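Long-range contacts in 3-oxoacyl-[acyl-carrier-protein] reductase (Sinorhizobium meliloti, PDB 3U9L), which probably reduces 3-oxoacyl groups carried on acyl carrier protein with NADPH, as a member of the short-chain dehydrogenase/reductase family: residues I88-H93 with H138-W143; F100-A105 with A210-Y215; L178-I183 with L292-K297. All coordinates share one frame; numbering follows the deposited sequence.

Contact 1: residues I88-H93 with H138-W143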
loop_
_atom_site.group_PDB
_atom_site.type_symbol
_atom_site.label_atom_id
_atom_site.label_comp_id
_atom_site.label_asym_id
_atom_site.label_seq_id
_atom_site.Cartn_x
_atom_site.Cartn_y
_atom_site.Cartn_z
ATOM N N ILE A 88 -14.148 -24.505 -0.254
ATOM C CA ILE A 88 -12.914 -24.148 -0.941
ATOM C C ILE A 88 -11.753 -24.391 -0.021
ATOM O O ILE A 88 -11.757 -23.891 1.100
ATOM C CB ILE A 88 -12.936 -22.687 -1.404
ATOM C CG1 ILE A 88 -14.109 -22.490 -2.369
ATOM C CG2 ILE A 88 -11.580 -22.291 -2.019
ATOM C CD1 ILE A 88 -14.396 -21.073 -2.715
ATOM N N ASP A 89 -10.792 -25.223 -0.451
ATOM C CA ASP A 89 -9.665 -25.589 0.411
ATOM C C ASP A 89 -8.539 -24.580 0.306
ATOM O O ASP A 89 -7.835 -24.360 1.291
ATOM C CB ASP A 89 -9.084 -26.958 0.092
ATOM C CG ASP A 89 -10.073 -28.094 0.351
ATOM O OD1 ASP A 89 -10.707 -28.132 1.432
ATOM O OD2 ASP A 89 -10.235 -28.953 -0.550
ATOM N N VAL A 90 -8.347 -24.030 -0.896
ATOM C CA VAL A 90 -7.249 -23.116 -1.208
ATOM C C VAL A 90 -7.817 -21.965 -2.062
ATOM O O VAL A 90 -8.469 -22.193 -3.117
ATOM C CB VAL A 90 -6.099 -23.826 -2.004
ATOM C CG1 VAL A 90 -4.933 -22.888 -2.267
ATOM C CG2 VAL A 90 -5.641 -25.084 -1.302
ATOM N N LEU A 91 -7.560 -20.747 -1.618
ATOM C CA LEU A 91 -8.001 -19.548 -2.297
ATOM C C LEU A 91 -6.725 -18.807 -2.736
ATOM O O LEU A 91 -5.862 -18.465 -1.889
ATOM C CB LEU A 91 -8.852 -18.711 -1.345
ATOM C CG LEU A 91 -9.321 -17.338 -1.822
ATOM C CD1 LEU A 91 -10.148 -17.563 -3.110
ATOM C CD2 LEU A 91 -10.145 -16.592 -0.753
ATOM N N ILE A 92 -6.572 -18.633 -4.051
ATOM C CA ILE A 92 -5.376 -18.002 -4.603
ATOM C C ILE A 92 -5.698 -16.629 -5.185
ATOM O O ILE A 92 -6.338 -16.505 -6.243
ATOM C CB ILE A 92 -4.587 -18.925 -5.607
ATOM C CG1 ILE A 92 -4.417 -20.358 -5.060
ATOM C CG2 ILE A 92 -3.231 -18.292 -5.964
ATOM C CD1 ILE A 92 -3.598 -21.323 -6.028
ATOM N N HIS A 93 -5.287 -15.595 -4.450
ATOM C CA HIS A 93 -5.487 -14.233 -4.889
ATOM C C HIS A 93 -4.392 -13.844 -5.893
ATOM O O HIS A 93 -3.231 -13.613 -5.522
ATOM C CB HIS A 93 -5.457 -13.262 -3.711
ATOM C CG HIS A 93 -6.651 -13.365 -2.822
ATOM N ND1 HIS A 93 -7.878 -12.881 -3.179
ATOM C CD2 HIS A 93 -6.789 -13.900 -1.577
ATOM C CE1 HIS A 93 -8.740 -13.071 -2.185
ATOM N NE2 HIS A 93 -8.105 -13.702 -1.218
ATOM N N HIS A 138 -10.696 -24.377 8.537
ATOM C CA HIS A 138 -9.572 -24.959 7.845
ATOM C C HIS A 138 -9.515 -24.291 6.465
ATOM O O HIS A 138 -10.555 -23.873 5.958
ATOM C CB HIS A 138 -9.835 -26.452 7.648
ATOM C CG HIS A 138 -8.615 -27.266 7.423
ATOM N ND1 HIS A 138 -8.254 -27.755 6.170
ATOM C CD2 HIS A 138 -7.658 -27.720 8.284
ATOM C CE1 HIS A 138 -7.140 -28.464 6.277
ATOM N NE2 HIS A 138 -6.758 -28.458 7.556
ATOM N N GLY A 139 -8.338 -24.211 5.850
ATOM C CA GLY A 139 -8.251 -23.612 4.510
ATOM C C GLY A 139 -6.897 -22.912 4.348
ATOM O O GLY A 139 -6.178 -22.714 5.338
ATOM N N LEU A 140 -6.557 -22.516 3.130
ATOM C CA LEU A 140 -5.272 -21.852 2.879
ATOM C C LEU A 140 -5.522 -20.743 1.941
ATOM O O LEU A 140 -6.156 -20.971 0.888
ATOM C CB LEU A 140 -4.280 -22.809 2.245
ATOM C CG LEU A 140 -2.917 -22.312 1.695
ATOM C CD1 LEU A 140 -1.960 -21.810 2.823
ATOM C CD2 LEU A 140 -2.259 -23.457 0.922
ATOM N N LEU A 141 -5.083 -19.532 2.331
ATOM C CA LEU A 141 -5.045 -18.385 1.442
ATOM C C LEU A 141 -3.637 -18.253 0.926
ATOM O O LEU A 141 -2.649 -18.252 1.709
ATOM C CB LEU A 141 -5.403 -17.073 2.184
ATOM C CG LEU A 141 -6.840 -16.603 2.123
ATOM C CD1 LEU A 141 -7.686 -17.827 2.630
ATOM C CD2 LEU A 141 -7.026 -15.420 3.013
ATOM N N ILE A 142 -3.529 -18.113 -0.386
ATOM C CA ILE A 142 -2.241 -17.816 -0.988
ATOM C C ILE A 142 -2.395 -16.494 -1.708
ATOM O O ILE A 142 -3.315 -16.308 -2.522
ATOM C CB ILE A 142 -1.821 -18.960 -2.005
ATOM C CG1 ILE A 142 -1.739 -20.321 -1.304
ATOM C CG2 ILE A 142 -0.528 -18.640 -2.717
ATOM C CD1 ILE A 142 -1.287 -21.456 -2.214
ATOM N N TRP A 143 -1.483 -15.564 -1.453
ATOM C CA TRP A 143 -1.556 -14.274 -2.125
ATOM C C TRP A 143 -0.352 -14.190 -3.042
ATOM O O TRP A 143 0.759 -14.576 -2.649
ATOM C CB TRP A 143 -1.464 -13.163 -1.064
ATOM C CG TRP A 143 -2.557 -13.175 0.000
ATOM C CD1 TRP A 143 -2.687 -14.069 1.061
ATOM C CD2 TRP A 143 -3.630 -12.241 0.130
ATOM N NE1 TRP A 143 -3.798 -13.721 1.850
ATOM C CE2 TRP A 143 -4.377 -12.604 1.306
ATOM C CE3 TRP A 143 -4.035 -11.119 -0.611
ATOM C CZ2 TRP A 143 -5.503 -11.885 1.714
ATOM C CZ3 TRP A 143 -5.112 -10.394 -0.175
ATOM C CH2 TRP A 143 -5.849 -10.786 0.955
HETATM O O HOH W 1 -12.340 -24.295 3.733
#

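Contact 2: residues F100-A105 with A210-Y215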
loop_
_atom_site.group_PDB
_atom_site.type_symbol
_atom_site.label_atom_id
_atom_site.label_comp_id
_atom_site.label_asym_id
_atom_site.label_seq_id
_atom_site.Cartn_x
_atom_site.Cartn_y
_atom_site.Cartn_z
ATOM N N PHE A 100 2.685 2.051 -16.356
ATOM C CA PHE A 100 4.009 2.642 -16.434
ATOM C C PHE A 100 3.937 4.108 -16.822
ATOM O O PHE A 100 3.254 4.464 -17.784
ATOM C CB PHE A 100 4.858 1.930 -17.508
ATOM C CG PHE A 100 6.313 2.337 -17.497
ATOM C CD1 PHE A 100 7.210 1.720 -16.626
ATOM C CD2 PHE A 100 6.809 3.294 -18.388
ATOM C CE1 PHE A 100 8.565 2.049 -16.609
ATOM C CE2 PHE A 100 8.176 3.640 -18.376
ATOM C CZ PHE A 100 9.051 3.004 -17.503
ATOM N N GLY A 101 4.676 4.948 -16.098
ATOM C CA GLY A 101 4.652 6.378 -16.374
ATOM C C GLY A 101 4.966 7.171 -15.115
ATOM O O GLY A 101 4.936 6.615 -13.983
ATOM N N PRO A 102 5.212 8.479 -15.298
ATOM C CA PRO A 102 5.508 9.396 -14.211
ATOM C C PRO A 102 4.281 9.458 -13.329
ATOM O O PRO A 102 3.148 9.615 -13.827
ATOM C CB PRO A 102 5.653 10.773 -14.892
ATOM C CG PRO A 102 5.547 10.531 -16.394
ATOM C CD PRO A 102 5.229 9.117 -16.650
ATOM N N ALA A 103 4.489 9.389 -12.024
ATOM C CA ALA A 103 3.349 9.262 -11.094
ATOM C C ALA A 103 2.441 10.473 -11.184
ATOM O O ALA A 103 1.220 10.357 -11.068
ATOM C CB ALA A 103 3.877 9.138 -9.665
ATOM N N GLU A 104 3.038 11.648 -11.324
ATOM C CA GLU A 104 2.282 12.907 -11.401
ATOM C C GLU A 104 1.295 12.930 -12.543
ATOM O O GLU A 104 0.299 13.630 -12.455
ATOM C CB GLU A 104 3.224 14.103 -11.545
ATOM C CG GLU A 104 2.570 15.476 -11.127
ATOM C CD GLU A 104 3.434 16.702 -11.490
ATOM O OE1 GLU A 104 4.686 16.600 -11.390
ATOM O OE2 GLU A 104 2.864 17.784 -11.812
ATOM N N ALA A 105 1.557 12.158 -13.616
ATOM C CA ALA A 105 0.731 12.180 -14.833
ATOM C C ALA A 105 -0.458 11.233 -14.760
ATOM O O ALA A 105 -1.367 11.266 -15.608
ATOM C CB ALA A 105 1.605 11.878 -16.120
ATOM N N ALA A 210 -0.636 15.561 -21.502
ATOM C CA ALA A 210 0.082 16.824 -21.439
ATOM C C ALA A 210 1.098 16.861 -20.294
ATOM O O ALA A 210 2.219 17.333 -20.483
ATOM C CB ALA A 210 -0.910 17.971 -21.276
ATOM N N ARG A 211 0.686 16.406 -19.093
ATOM C CA ARG A 211 1.621 16.319 -17.967
ATOM C C ARG A 211 2.777 15.356 -18.267
ATOM O O ARG A 211 3.917 15.648 -17.975
ATOM C CB ARG A 211 0.915 15.896 -16.669
ATOM C CG ARG A 211 1.817 15.913 -15.433
ATOM C CD ARG A 211 1.718 17.245 -14.744
ATOM N NE ARG A 211 0.304 17.621 -14.562
ATOM C CZ ARG A 211 -0.280 18.001 -13.424
ATOM N NH1 ARG A 211 0.380 18.082 -12.271
ATOM N NH2 ARG A 211 -1.567 18.313 -13.466
ATOM N N GLN A 212 2.465 14.206 -18.855
ATOM C CA GLN A 212 3.496 13.272 -19.248
ATOM C C GLN A 212 4.437 13.922 -20.278
ATOM O O GLN A 212 5.682 13.810 -20.171
ATOM C CB GLN A 212 2.846 12.026 -19.843
ATOM C CG GLN A 212 3.851 11.013 -20.354
ATOM C CD GLN A 212 3.247 9.620 -20.493
ATOM O OE1 GLN A 212 2.110 9.463 -20.916
ATOM N NE2 GLN A 212 4.004 8.606 -20.085
ATOM N N ALA A 213 3.857 14.663 -21.235
ATOM C CA ALA A 213 4.714 15.342 -22.229
ATOM C C ALA A 213 5.647 16.355 -21.566
ATOM O O ALA A 213 6.799 16.489 -21.992
ATOM C CB ALA A 213 3.902 15.958 -23.367
ATOM N N GLU A 214 5.203 17.036 -20.506
ATOM C CA GLU A 214 6.121 17.889 -19.738
ATOM C C GLU A 214 7.270 17.121 -19.169
ATOM O O GLU A 214 8.386 17.646 -19.095
ATOM C CB GLU A 214 5.450 18.578 -18.534
ATOM C CG GLU A 214 4.701 19.809 -18.851
ATOM C CD GLU A 214 3.823 20.267 -17.663
ATOM O OE1 GLU A 214 4.348 20.449 -16.526
ATOM O OE2 GLU A 214 2.606 20.496 -17.906
ATOM N N TYR A 215 7.015 15.907 -18.682
ATOM C CA TYR A 215 8.098 15.096 -18.109
ATOM C C TYR A 215 9.119 14.716 -19.207
ATOM O O TYR A 215 10.328 14.747 -18.989
ATOM C CB TYR A 215 7.532 13.846 -17.387
ATOM C CG TYR A 215 7.250 14.088 -15.907
ATOM C CD1 TYR A 215 6.204 14.888 -15.517
ATOM C CD2 TYR A 215 8.090 13.565 -14.927
ATOM C CE1 TYR A 215 5.953 15.161 -14.133
ATOM C CE2 TYR A 215 7.883 13.813 -13.567
ATOM C CZ TYR A 215 6.813 14.607 -13.173
ATOM O OH TYR A 215 6.581 14.817 -11.835
HETATM O O HOH W 2 4.303 5.512 -20.032
HETATM O O HOH W 3 5.925 12.012 -11.166
#

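Contact 3: residues L178-I183 with L292-K297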
loop_
_atom_site.group_PDB
_atom_site.type_symbol
_atom_site.label_atom_id
_atom_site.label_comp_id
_atom_site.label_asym_id
_atom_site.label_seq_id
_atom_site.Cartn_x
_atom_site.Cartn_y
_atom_site.Cartn_z
ATOM N N LEU A 178 -7.159 -14.440 10.800
ATOM C CA LEU A 178 -7.798 -15.689 10.475
ATOM C C LEU A 178 -7.159 -16.856 11.203
ATOM O O LEU A 178 -7.659 -17.990 11.103
ATOM C CB LEU A 178 -7.695 -15.985 8.972
ATOM C CG LEU A 178 -8.410 -15.008 8.021
ATOM C CD1 LEU A 178 -8.074 -15.366 6.597
ATOM C CD2 LEU A 178 -9.944 -15.098 8.285
ATOM N N SER A 179 -6.011 -16.638 11.838
ATOM C CA SER A 179 -5.322 -17.808 12.359
ATOM C C SER A 179 -6.172 -18.583 13.449
ATOM O O SER A 179 -6.093 -19.814 13.530
ATOM C CB SER A 179 -3.934 -17.473 12.909
ATOM O OG SER A 179 -4.117 -16.603 13.997
ATOM N N ARG A 180 -6.902 -17.866 14.299
ATOM C CA ARG A 180 -7.667 -18.581 15.355
ATOM C C ARG A 180 -8.809 -19.353 14.710
ATOM O O ARG A 180 -9.367 -20.281 15.316
ATOM C CB ARG A 180 -8.144 -17.629 16.444
ATOM C CG ARG A 180 -6.998 -17.166 17.372
ATOM C CD ARG A 180 -7.524 -16.247 18.431
ATOM N NE ARG A 180 -6.409 -15.780 19.235
ATOM C CZ ARG A 180 -6.482 -14.812 20.146
ATOM N NH1 ARG A 180 -7.637 -14.222 20.405
ATOM N NH2 ARG A 180 -5.373 -14.413 20.773
ATOM N N TRP A 181 -9.114 -19.013 13.447
ATOM C CA TRP A 181 -10.123 -19.762 12.733
ATOM C C TRP A 181 -9.552 -20.983 12.055
ATOM O O TRP A 181 -10.275 -21.665 11.362
ATOM C CB TRP A 181 -10.894 -18.915 11.735
ATOM C CG TRP A 181 -11.626 -17.707 12.245
ATOM C CD1 TRP A 181 -11.104 -16.436 12.443
ATOM C CD2 TRP A 181 -13.039 -17.596 12.503
ATOM N NE1 TRP A 181 -12.099 -15.554 12.823
ATOM C CE2 TRP A 181 -13.282 -16.243 12.900
ATOM C CE3 TRP A 181 -14.104 -18.510 12.462
ATOM C CZ2 TRP A 181 -14.548 -15.786 13.212
ATOM C CZ3 TRP A 181 -15.361 -18.060 12.803
ATOM C CH2 TRP A 181 -15.573 -16.689 13.176
ATOM N N GLY A 182 -8.282 -21.293 12.278
ATOM C CA GLY A 182 -7.646 -22.402 11.615
ATOM C C GLY A 182 -7.169 -22.198 10.161
ATOM O O GLY A 182 -6.730 -23.167 9.510
ATOM N N ILE A 183 -7.280 -20.970 9.641
ATOM C CA ILE A 183 -6.940 -20.681 8.257
ATOM C C ILE A 183 -5.464 -20.252 8.093
ATOM O O ILE A 183 -4.974 -19.368 8.788
ATOM C CB ILE A 183 -7.916 -19.689 7.631
ATOM C CG1 ILE A 183 -9.303 -20.359 7.543
ATOM C CG2 ILE A 183 -7.472 -19.229 6.222
ATOM C CD1 ILE A 183 -10.408 -19.282 7.361
ATOM N N LEU A 292 0.724 -11.905 21.867
ATOM C CA LEU A 292 -0.161 -12.436 20.826
ATOM C C LEU A 292 0.524 -13.367 19.872
ATOM O O LEU A 292 0.174 -13.423 18.687
ATOM C CB LEU A 292 -0.830 -11.303 20.050
ATOM C CG LEU A 292 -1.857 -10.556 20.918
ATOM C CD1 LEU A 292 -2.181 -9.242 20.206
ATOM C CD2 LEU A 292 -3.114 -11.447 21.024
ATOM N N SER A 293 1.494 -14.129 20.362
ATOM C CA SER A 293 2.252 -14.981 19.450
ATOM C C SER A 293 1.398 -16.121 18.853
ATOM O O SER A 293 1.783 -16.732 17.869
ATOM C CB SER A 293 3.461 -15.594 20.170
ATOM O OG SER A 293 2.986 -16.424 21.211
ATOM N N ASP A 294 0.259 -16.440 19.461
ATOM C CA ASP A 294 -0.588 -17.507 18.917
ATOM C C ASP A 294 -1.134 -17.119 17.527
ATOM O O ASP A 294 -1.455 -17.988 16.705
ATOM C CB ASP A 294 -1.737 -17.858 19.889
ATOM C CG ASP A 294 -2.856 -16.805 19.883
ATOM O OD1 ASP A 294 -3.976 -17.070 19.340
ATOM O OD2 ASP A 294 -2.622 -15.688 20.395
ATOM N N LEU A 295 -1.236 -15.821 17.267
ATOM C CA LEU A 295 -1.689 -15.323 15.965
ATOM C C LEU A 295 -0.713 -15.671 14.822
ATOM O O LEU A 295 -1.067 -15.536 13.652
ATOM C CB LEU A 295 -1.909 -13.813 16.000
ATOM C CG LEU A 295 -2.971 -13.441 17.033
ATOM C CD1 LEU A 295 -3.256 -11.932 16.935
ATOM C CD2 LEU A 295 -4.232 -14.303 16.869
ATOM N N LEU A 296 0.486 -16.140 15.187
ATOM C CA LEU A 296 1.536 -16.439 14.216
ATOM C C LEU A 296 1.333 -17.837 13.706
ATOM O O LEU A 296 1.992 -18.260 12.755
ATOM C CB LEU A 296 2.940 -16.336 14.832
ATOM C CG LEU A 296 3.306 -14.857 15.105
ATOM C CD1 LEU A 296 4.513 -14.756 16.047
ATOM C CD2 LEU A 296 3.576 -14.087 13.755
ATOM N N LYS A 297 0.422 -18.565 14.340
ATOM C CA LYS A 297 0.289 -19.973 14.008
ATOM C C LYS A 297 -1.159 -20.440 14.002
ATOM O O LYS A 297 -1.752 -20.585 15.034
ATOM C CB LYS A 297 1.128 -20.815 14.988
ATOM C CG LYS A 297 1.185 -22.282 14.593
ATOM C CD LYS A 297 1.031 -23.258 15.795
ATOM C CE LYS A 297 2.276 -23.209 16.720
ATOM N NZ LYS A 297 2.473 -24.446 17.583
HETATM O O HOH W 4 -4.011 -19.055 16.221
#

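Contact 1: residues I88-H93 with H138-W143
His93 and Trp143 stack face to face at the C-terminal end of a parallel strand pair: the imidazole and the six-membered ring of the indole have centroids 4.4 Å apart and planes inclined by 28°. CD2 of His93 stands over the middle of the Trp143 six-membered ring, whereas the indole meets the imidazole nearer its rim. Both side chains set CG anti to the carbonyl carbon (chi1 -71° for His93, -60° for Trp143), which runs them side by side in the same direction and brings their rings into the stack. Replacing Trp143 by an alanine is likely to open a gap over that face of the imidazole and remove the stack that helps fix its tilt, although NE2 would keep its bond to Asn126. On the other face CG1 of Val90 meets CD1 of Ile142 at 3.9 Å. The backbones keep parallel register: Leu91 N donates to Leu140 O at 2.9 Å, and Ile142 N to Leu91 O at 2.8 Å. Strand 7-10 flanks strand 90-93 and strand 183-190 flanks strand 139-144, which puts the pair in the middle of the Rossmann-type sheet. Helices 108-136 and 158-179 cover the His93-Trp143 face.

Contact 2: residues F100-A105 with A210-Y215
Glu104 joins two side chains of helix 209-217 to the loop that follows strand 90-93 of the Rossmann-type short-chain dehydrogenase fold. Its OE2 accepts from Arg211 NH1 at 2.5 Å (a short value, not to be pressed) in a salt bridge, using the anti lone pair; the oxygen lies in the guanidinium plane, yet the carboxylate plane is turned 86° from it. OE1 takes the hydroxyl proton of Tyr215 OH at 2.6 Å, met on the anti side and 22° out of the carboxylate plane. Within the two segments each oxygen thus has a different partner, which restrains the carboxylate from rotating. Glu104 reaches them with an extended chain, while Arg211 bends at chi2 (92°) and chi3. Beside this pair Pro102 CB sits over a face of the Tyr215 ring, 3.9 Å from its centroid, in a CH-pi contact. Ala105 CB packs against Gln212 CB at 3.9 Å. In the next shell, Ala105 N bonds to Pro102 O, shaping the short 3-10 turn, and Asp208 accepts from Arg211 N. Arg134 of the second subunit is a second partner of Glu104 OE1 and also salt-bridges Glu214, so the contact belongs to the subunit interface. Two waters also bridge the segments: one donates to Phe100 O and accepts from Gln212 NE2, and the other donates to Tyr215 OH at 3.0 Å while accepting from Glu104 N at 2.9 Å.

Contact 3: residues L178-I183 with L292-K297
Arg180 reaches from the turn after helix 158-179 to Asp294, and its side chain makes the salt bridge of the contact. From CB the chain sets CG anti to the carbonyl carbon and then runs extended as far as NE. CG passes 3.6 Å from Asp294 OD1 and 4.0 Å from Leu295 CD2; CD continues past the same two atoms. NE then donates to Asp294 OD1 at 2.8 Å, nearly straight at 164°, meeting the syn lone pair. CZ lies 3.5 Å from Asp294 OD1. Beyond it, NH2 donates to Asp294 OD2 at 3.1 Å, again on the syn side, though 17° out of the carboxylate plane; its second bond, to OD1, is weak. NH1 bonds to a partner beyond the two segments. This makes a side-on, two-nitrogen salt bridge, with guanidinium and carboxylate planes only 23° apart. Leu295 CD2 and Leu292 CD2 lie obliquely to the guanidinium, the latter 3.7 Å from Arg180 NH2. Glu226 of the second subunit offers NH2 a long, weak ion pair. Nearer the helix, Ser179 OG comes within 3.2 Å of Leu295 O, but its hydrogen-bond partner is Arg176 O. A water donates to Asp294 O and has a weak link to Ser179 OG. The arrangement is a bidentate arginine-aspartate bridge between a type I turn, Ser179 to Gly182, and a 3-10 segment near the modelled C terminus, joining it to the end of helix 158-179 of the Rossmann-type fold.

How the contacts relate
From the N terminus, contact 1 opens at residues 88-93 and closes at 138-143, across a connection dominated by helix 108-136. Within that span the 100-105 segment opens contact 2, which closes only at 210-215, so contacts 1 and 2 cross. Contact 3 opens at 178-183, between those two closures, and ends at 292-297; it crosses contact 2 and follows contact 1 in series. Contacts 1 and 3 touch through Leu141 on Leu178 and Ile183, joining strand 139-144 to the end of helix 158-179 and the start of strand 183-190; contact 3 links that helix end to the C-terminal region. Contact 2, about 38 Å from contact 1 between centres, ties a loop to helix 209-217; contacts 2 and 3 both reach the second subunit.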